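Local coordinates for AAEL008620-PA odorant-binding protein (Aedes aegypti, PDB 5V13) that binds juvenile hormone specifically in the mosquito hemolymph, as a secreted member of the odorant-binding protein family, at residues E213-K223 with S253-R261; A225-G233 with Y243-A251. All blocks are in the same frame, centred on the assembly; numbering follows the deposited sequence.

In the fold
Both contacts lie in the C-terminal half of the chain and on the same side of its centre, their own centres about 11 Å apart. Contact 1 sets helix 211-220 against helix 251-264; contact 2 ties the loop after helix 211-220 to helix 239-247, the helix between those two in sequence. Each is partly buried, with contact 2 farther from the chain's centre. Contact 1 joins its elements by salt bridges, a valine over a tyrosine ring and waters, whereas contact 2 relies on a disulfide and has no direct hydrogen bond across it. They meet where Tyr218 packs on Met228 and Leu246. The hormone pocket residues belong to neither.

Contact 1 (E213-K223 with S253-R261); sequences EIRRDYEAAGK and SLVAVIRDR
Helices 213-220 and 253-261 cross almost perpendicularly, at 94°, with their axes 9.0 Å apart at closest approach, and the end of the first segment brings Ala221 and Lys223 against the second helix. Val257 fills the crossing. Its CG2 lies over the centre of the Tyr218 ring, 3.6 Å from the centroid, in a CH-pi contact. With CG1 anti to the backbone N (chi1 173°), the valine divides its branches: CG1 meets CB of Asp217, while CG2 also touches Ala221 CB, whose small methyl suits this close passage. The tyrosine reaches past the valine until its OH lies 3.5 Å from Leu254 CD1.

At one end of the interface, Arg261 NH1 donates to Asp217 OD2 over 2.6 Å. The acceptor lies in the guanidinium plane and uses its syn lone pair, although the two flat groups are turned 68° apart. NH1 makes its other hydrogen bond to Phe200 O, and Glu213 OE2 adds a salt-bridge contact to Arg261 NH1 at 3.2 Å, with another to Arg35. Trp202 also donates to Asp217 OD2.

Farther along, Asp260 OD2 receives two waters, which also donate to the carbonyls of Asp217 and Ala220. Gly222, with positive phi, completes the Schellman motif that ends the first helix. Beyond it, Lys223 bends at chi2 and lays its methylenes alongside the second helix, with CG 3.9 Å from Val257 CG2 and CE against Ala256 CB.

An apolar crossing thus borders a salt-bridge cluster and, next to it, two water bridges. The two carboxylates probably stabilise the charged guanidinium, whose several bonds restrict its rotation. Together they pack helix 211-220 across helix 251-264, away from the hormone pocket, whose residues take no part.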
# COMPACT_ATOMS: atom_id res chain seq x y z
N GLU B 213 10.63 21.40 19.08
CA GLU B 213 9.97 21.00 17.83
C GLU B 213 8.73 21.85 17.56
O GLU B 213 8.50 22.27 16.42
CB GLU B 213 9.60 19.51 17.89
CG GLU B 213 9.20 18.89 16.55
CD GLU B 213 10.40 18.71 15.60
OE1 GLU B 213 11.55 18.72 16.07
OE2 GLU B 213 10.17 18.55 14.38
N ILE B 214 7.92 22.09 18.60
CA ILE B 214 6.74 22.95 18.44
C ILE B 214 7.16 24.34 17.99
O ILE B 214 6.59 24.90 17.04
CB ILE B 214 5.93 23.00 19.75
CG1 ILE B 214 5.45 21.60 20.14
CG2 ILE B 214 4.75 23.96 19.59
CD1 ILE B 214 4.99 21.46 21.61
N ARG B 215 8.13 24.95 18.69
CA ARG B 215 8.57 26.28 18.30
C ARG B 215 9.08 26.30 16.86
O ARG B 215 8.75 27.20 16.09
CB ARG B 215 9.65 26.79 19.27
CG ARG B 215 10.16 28.19 18.94
CD ARG B 215 11.12 28.69 20.01
NE ARG B 215 12.29 27.82 20.14
CZ ARG B 215 12.52 27.03 21.19
NH1 ARG B 215 11.67 27.01 22.21
NH2 ARG B 215 13.60 26.27 21.21
N ARG B 216 9.88 25.30 16.49
CA ARG B 216 10.39 25.20 15.12
C ARG B 216 9.26 25.20 14.09
O ARG B 216 9.31 25.93 13.10
CB ARG B 216 11.24 23.93 15.02
CG ARG B 216 11.70 23.49 13.65
CD ARG B 216 12.48 22.18 13.79
NE ARG B 216 12.18 21.21 12.74
CZ ARG B 216 13.04 20.81 11.81
NH1 ARG B 216 14.28 21.29 11.80
NH2 ARG B 216 12.67 19.92 10.90
N ASP B 217 8.21 24.42 14.34
CA ASP B 217 7.10 24.36 13.39
C ASP B 217 6.28 25.64 13.40
O ASP B 217 5.80 26.08 12.34
CB ASP B 217 6.22 23.14 13.69
CG ASP B 217 6.88 21.85 13.27
OD1 ASP B 217 7.87 21.92 12.49
OD2 ASP B 217 6.42 20.76 13.69
N TYR B 218 6.11 26.26 14.57
CA TYR B 218 5.42 27.55 14.60
C TYR B 218 6.18 28.59 13.79
O TYR B 218 5.60 29.31 12.98
CB TYR B 218 5.21 28.02 16.04
CG TYR B 218 3.83 27.70 16.59
CD1 TYR B 218 3.50 26.39 16.93
CD2 TYR B 218 2.87 28.69 16.75
CE1 TYR B 218 2.24 26.07 17.41
CE2 TYR B 218 1.60 28.39 17.24
CZ TYR B 218 1.29 27.07 17.57
OH TYR B 218 0.04 26.74 18.05
N GLU B 219 7.50 28.66 13.99
CA GLU B 219 8.31 29.66 13.29
C GLU B 219 8.31 29.42 11.78
O GLU B 219 8.17 30.36 11.00
CB GLU B 219 9.73 29.66 13.85
CG GLU B 219 9.82 30.22 15.27
CD GLU B 219 11.21 30.10 15.88
OE1 GLU B 219 11.39 30.53 17.05
OE2 GLU B 219 12.12 29.57 15.21
N ALA B 220 8.43 28.15 11.35
CA ALA B 220 8.43 27.85 9.92
C ALA B 220 7.11 28.21 9.26
O ALA B 220 7.08 28.56 8.08
CB ALA B 220 8.75 26.37 9.69
N ALA B 221 6.00 28.13 10.00
CA ALA B 221 4.70 28.52 9.49
C ALA B 221 4.48 30.03 9.53
O ALA B 221 3.44 30.50 9.04
CB ALA B 221 3.59 27.83 10.28
N GLY B 222 5.42 30.79 10.10
CA GLY B 222 5.24 32.22 10.25
C GLY B 222 4.40 32.63 11.43
O GLY B 222 3.87 33.75 11.45
N LYS B 223 4.25 31.76 12.43
CA LYS B 223 3.43 32.02 13.60
C LYS B 223 4.25 32.09 14.88
O LYS B 223 3.70 31.93 15.98
CB LYS B 223 2.36 30.94 13.74
CG LYS B 223 1.51 30.74 12.51
CD LYS B 223 0.68 31.98 12.21
CE LYS B 223 -0.09 31.82 10.92
NZ LYS B 223 -0.72 33.11 10.50
N SER B 253 -4.05 30.09 14.40
CA SER B 253 -2.61 29.83 14.26
C SER B 253 -2.30 28.35 14.42
O SER B 253 -1.49 27.79 13.66
CB SER B 253 -1.81 30.66 15.26
OG SER B 253 -1.86 32.03 14.94
N LEU B 254 -2.91 27.70 15.42
CA LEU B 254 -2.64 26.28 15.62
C LEU B 254 -3.05 25.45 14.41
O LEU B 254 -2.32 24.55 13.99
CB LEU B 254 -3.34 25.77 16.88
CG LEU B 254 -3.23 24.26 17.14
CD1 LEU B 254 -1.76 23.83 17.21
CD2 LEU B 254 -3.98 23.89 18.42
N VAL B 255 -4.22 25.74 13.82
CA VAL B 255 -4.61 25.01 12.62
C VAL B 255 -3.60 25.24 11.50
O VAL B 255 -3.19 24.31 10.81
CB VAL B 255 -6.04 25.40 12.18
CG1 VAL B 255 -6.34 24.84 10.80
CG2 VAL B 255 -7.06 24.86 13.17
N ALA B 256 -3.16 26.49 11.34
CA ALA B 256 -2.21 26.82 10.28
C ALA B 256 -0.90 26.05 10.46
O ALA B 256 -0.36 25.51 9.49
CB ALA B 256 -1.95 28.32 10.26
N VAL B 257 -0.39 25.99 11.69
CA VAL B 257 0.88 25.30 11.93
C VAL B 257 0.74 23.81 11.64
O VAL B 257 1.61 23.22 10.99
CB VAL B 257 1.38 25.55 13.37
CG1 VAL B 257 2.60 24.68 13.65
CG2 VAL B 257 1.70 27.03 13.59
N ILE B 258 -0.34 23.19 12.14
CA ILE B 258 -0.55 21.76 11.90
C ILE B 258 -0.62 21.47 10.41
O ILE B 258 -0.04 20.49 9.92
CB ILE B 258 -1.82 21.28 12.63
CG1 ILE B 258 -1.60 21.31 14.15
CG2 ILE B 258 -2.24 19.88 12.16
CD1 ILE B 258 -2.83 20.95 14.98
N ARG B 259 -1.32 22.32 9.66
CA ARG B 259 -1.43 22.13 8.21
C ARG B 259 -0.07 22.25 7.54
O ARG B 259 0.29 21.44 6.68
CB ARG B 259 -2.39 23.15 7.61
CG ARG B 259 -3.82 22.64 7.41
CD ARG B 259 -4.64 23.53 6.46
NE ARG B 259 -4.28 23.37 5.05
CZ ARG B 259 -4.78 22.44 4.23
NH1 ARG B 259 -5.68 21.56 4.68
NH2 ARG B 259 -4.37 22.37 2.97
N ASP B 260 0.71 23.25 7.94
CA ASP B 260 2.03 23.48 7.35
C ASP B 260 2.97 22.31 7.62
O ASP B 260 3.63 21.81 6.69
CB ASP B 260 2.62 24.78 7.91
CG ASP B 260 3.88 25.19 7.18
OD1 ASP B 260 3.76 25.60 6.02
OD2 ASP B 260 4.98 25.10 7.77
N ARG B 261 3.05 21.85 8.88
CA ARG B 261 3.89 20.70 9.19
C ARG B 261 3.39 19.45 8.48
O ARG B 261 4.18 18.66 7.96
CB ARG B 261 3.94 20.46 10.71
CG ARG B 261 4.74 19.22 11.16
CD ARG B 261 6.20 19.24 10.67
NE ARG B 261 6.90 17.97 10.89
CZ ARG B 261 7.41 17.58 12.05
NH1 ARG B 261 7.28 18.37 13.11
NH2 ARG B 261 8.02 16.40 12.16
O HOH W 1 5.19 24.22 10.44
O HOH W 2 6.90 26.08 6.24

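Contact 2 (A225-G233 with Y243-A251); sequences AADMADYCG and YNCLRDKGA
The covalent link is the disulfide between Cys232 and Cys245, with SG to SG at 2.1 Å and a chi3 of -92°, close to the relaxed right angle for such a bond. Cys245 supplies its sulfur from helix 243-247, SG being anti to the backbone N (chi1 177°); Cys232 comes from a loop of tight turns. A type II' turn from Met228 to Tyr231 runs into a type I' turn from Asp230 to Gly233. Within the second, Asp230 OD1 accepts from Cys232 N at 3.1 Å in an Asx turn, met from above the carboxylate plane, which helps fix the cysteine backbone.

Apolar side chains pack beside the bridge. Leu246 CD2 rests 3.7 Å from Cys232 SG and 4.1 Å from Met228 CE. The flexible, unbranched methionine folds at chi2 and chi3, bringing CE to Leu246 while SD lies 3.9 Å from Lys249 CB. The long aliphatic part of Lys249 runs on along the loop, with CD by Met228 CE and CE 3.2 Å from Met228 O. Met228 CB sits over one face of the Tyr231 ring, offset toward the rim. Tyr218 of helix 211-220 packs on both Met228 and Leu246.

The polar link is a water bridge: one water donates to Asp227 O and, over 2.9 Å, to Lys249 O.

With no direct hydrogen bond between the segments, a covalent bond and apolar side chains hold this irregular loop to its helix, while water joins the two backbones.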
# COMPACT_ATOMS: atom_id res chain seq x y z
N ALA B 225 5.39 34.06 17.48
CA ALA B 225 5.17 35.36 18.10
C ALA B 225 5.58 35.34 19.57
O ALA B 225 5.79 34.28 20.17
CB ALA B 225 3.71 35.79 17.96
N ALA B 226 5.70 36.54 20.14
CA ALA B 226 6.11 36.65 21.54
C ALA B 226 5.04 36.10 22.48
O ALA B 226 5.36 35.50 23.52
CB ALA B 226 6.43 38.11 21.88
N ASP B 227 3.75 36.29 22.14
CA ASP B 227 2.68 35.76 22.97
C ASP B 227 2.44 34.27 22.77
O ASP B 227 1.34 33.78 23.07
CB ASP B 227 1.38 36.55 22.74
CG ASP B 227 0.97 37.35 23.97
OD1 ASP B 227 1.72 37.34 24.97
OD2 ASP B 227 -0.11 37.99 23.95
N MET B 228 3.43 33.54 22.26
CA MET B 228 3.46 32.09 22.40
C MET B 228 4.18 31.66 23.66
O MET B 228 3.95 30.54 24.14
CB MET B 228 4.12 31.44 21.18
CG MET B 228 3.28 31.50 19.91
SD MET B 228 1.61 30.82 20.12
CE MET B 228 1.97 29.12 20.56
N ALA B 229 5.04 32.51 24.21
CA ALA B 229 5.64 32.36 25.53
C ALA B 229 6.45 31.07 25.55
O ALA B 229 7.31 30.87 24.68
CB ALA B 229 4.54 32.47 26.58
N ASP B 230 6.22 30.17 26.51
CA ASP B 230 7.01 28.95 26.65
C ASP B 230 6.63 27.87 25.64
O ASP B 230 7.17 26.76 25.72
CB ASP B 230 6.87 28.41 28.07
CG ASP B 230 5.45 27.96 28.39
OD1 ASP B 230 4.50 28.46 27.74
OD2 ASP B 230 5.28 27.10 29.29
N TYR B 231 5.72 28.16 24.71
CA TYR B 231 5.21 27.16 23.76
C TYR B 231 4.64 25.94 24.48
O TYR B 231 4.74 24.81 23.99
CB TYR B 231 6.28 26.74 22.75
CG TYR B 231 6.47 27.77 21.66
CD1 TYR B 231 5.67 27.76 20.52
CD2 TYR B 231 7.43 28.77 21.78
CE1 TYR B 231 5.83 28.72 19.53
CE2 TYR B 231 7.60 29.72 20.80
CZ TYR B 231 6.80 29.69 19.67
OH TYR B 231 6.97 30.65 18.69
N CYS B 232 4.03 26.17 25.65
CA CYS B 232 3.29 25.15 26.39
C CYS B 232 4.20 24.06 26.95
O CYS B 232 3.76 22.94 27.20
CB CYS B 232 2.17 24.54 25.53
SG CYS B 232 0.81 25.71 25.18
N GLY B 233 5.48 24.38 27.17
CA GLY B 233 6.35 23.46 27.88
C GLY B 233 5.91 23.18 29.30
O GLY B 233 6.27 22.13 29.85
N TYR B 243 -2.77 20.20 23.39
CA TYR B 243 -3.68 20.79 22.41
C TYR B 243 -4.46 21.96 23.00
O TYR B 243 -4.51 23.04 22.41
CB TYR B 243 -4.63 19.71 21.87
CG TYR B 243 -5.72 20.26 20.96
CD1 TYR B 243 -5.48 20.49 19.62
CD2 TYR B 243 -6.98 20.56 21.47
CE1 TYR B 243 -6.48 20.99 18.79
CE2 TYR B 243 -7.98 21.06 20.66
CZ TYR B 243 -7.73 21.27 19.32
OH TYR B 243 -8.72 21.77 18.52
N ASN B 244 -5.07 21.76 24.18
CA ASN B 244 -5.82 22.84 24.82
C ASN B 244 -4.92 24.04 25.11
O ASN B 244 -5.35 25.20 24.97
CB ASN B 244 -6.48 22.35 26.11
CG ASN B 244 -7.67 21.43 25.86
OD1 ASN B 244 -8.26 21.44 24.78
ND2 ASN B 244 -8.04 20.65 26.87
N CYS B 245 -3.68 23.80 25.52
CA CYS B 245 -2.80 24.92 25.83
C CYS B 245 -2.44 25.70 24.57
O CYS B 245 -2.50 26.93 24.56
CB CYS B 245 -1.54 24.41 26.55
SG CYS B 245 -0.31 25.71 26.91
N LEU B 246 -2.11 25.00 23.47
CA LEU B 246 -1.76 25.69 22.23
C LEU B 246 -2.97 26.40 21.63
O LEU B 246 -2.85 27.54 21.17
CB LEU B 246 -1.18 24.70 21.22
CG LEU B 246 0.21 24.13 21.54
CD1 LEU B 246 0.57 23.03 20.56
CD2 LEU B 246 1.28 25.22 21.54
N ARG B 247 -4.13 25.74 21.60
CA ARG B 247 -5.31 26.37 21.03
C ARG B 247 -5.69 27.64 21.79
O ARG B 247 -6.16 28.61 21.18
CB ARG B 247 -6.48 25.38 21.00
CG ARG B 247 -7.76 25.96 20.41
CD ARG B 247 -8.84 24.92 20.19
NE ARG B 247 -10.05 25.56 19.68
CZ ARG B 247 -11.01 24.93 19.01
NH1 ARG B 247 -10.92 23.63 18.77
NH2 ARG B 247 -12.06 25.61 18.59
N ASP B 248 -5.46 27.68 23.10
CA ASP B 248 -5.76 28.88 23.88
C ASP B 248 -4.85 30.05 23.54
O ASP B 248 -5.15 31.19 23.93
CB ASP B 248 -5.65 28.59 25.38
CG ASP B 248 -6.91 27.97 25.95
OD1 ASP B 248 -7.99 28.09 25.32
OD2 ASP B 248 -6.82 27.37 27.04
N LYS B 249 -3.73 29.81 22.87
CA LYS B 249 -2.87 30.89 22.43
C LYS B 249 -3.19 31.34 21.01
O LYS B 249 -2.55 32.27 20.51
CB LYS B 249 -1.40 30.45 22.54
CG LYS B 249 -0.97 30.24 23.99
CD LYS B 249 0.47 29.80 24.12
CE LYS B 249 1.05 30.29 25.44
NZ LYS B 249 0.21 29.92 26.61
N GLY B 250 -4.16 30.71 20.35
CA GLY B 250 -4.61 31.14 19.04
C GLY B 250 -5.05 29.97 18.20
O GLY B 250 -4.21 29.21 17.69
N ALA B 251 -6.37 29.78 18.05
CA ALA B 251 -6.87 28.58 17.39
C ALA B 251 -6.53 28.58 15.90
O ALA B 251 -6.09 27.55 15.36
CB ALA B 251 -8.38 28.46 17.60
O HOH W 3 -1.23 34.20 22.29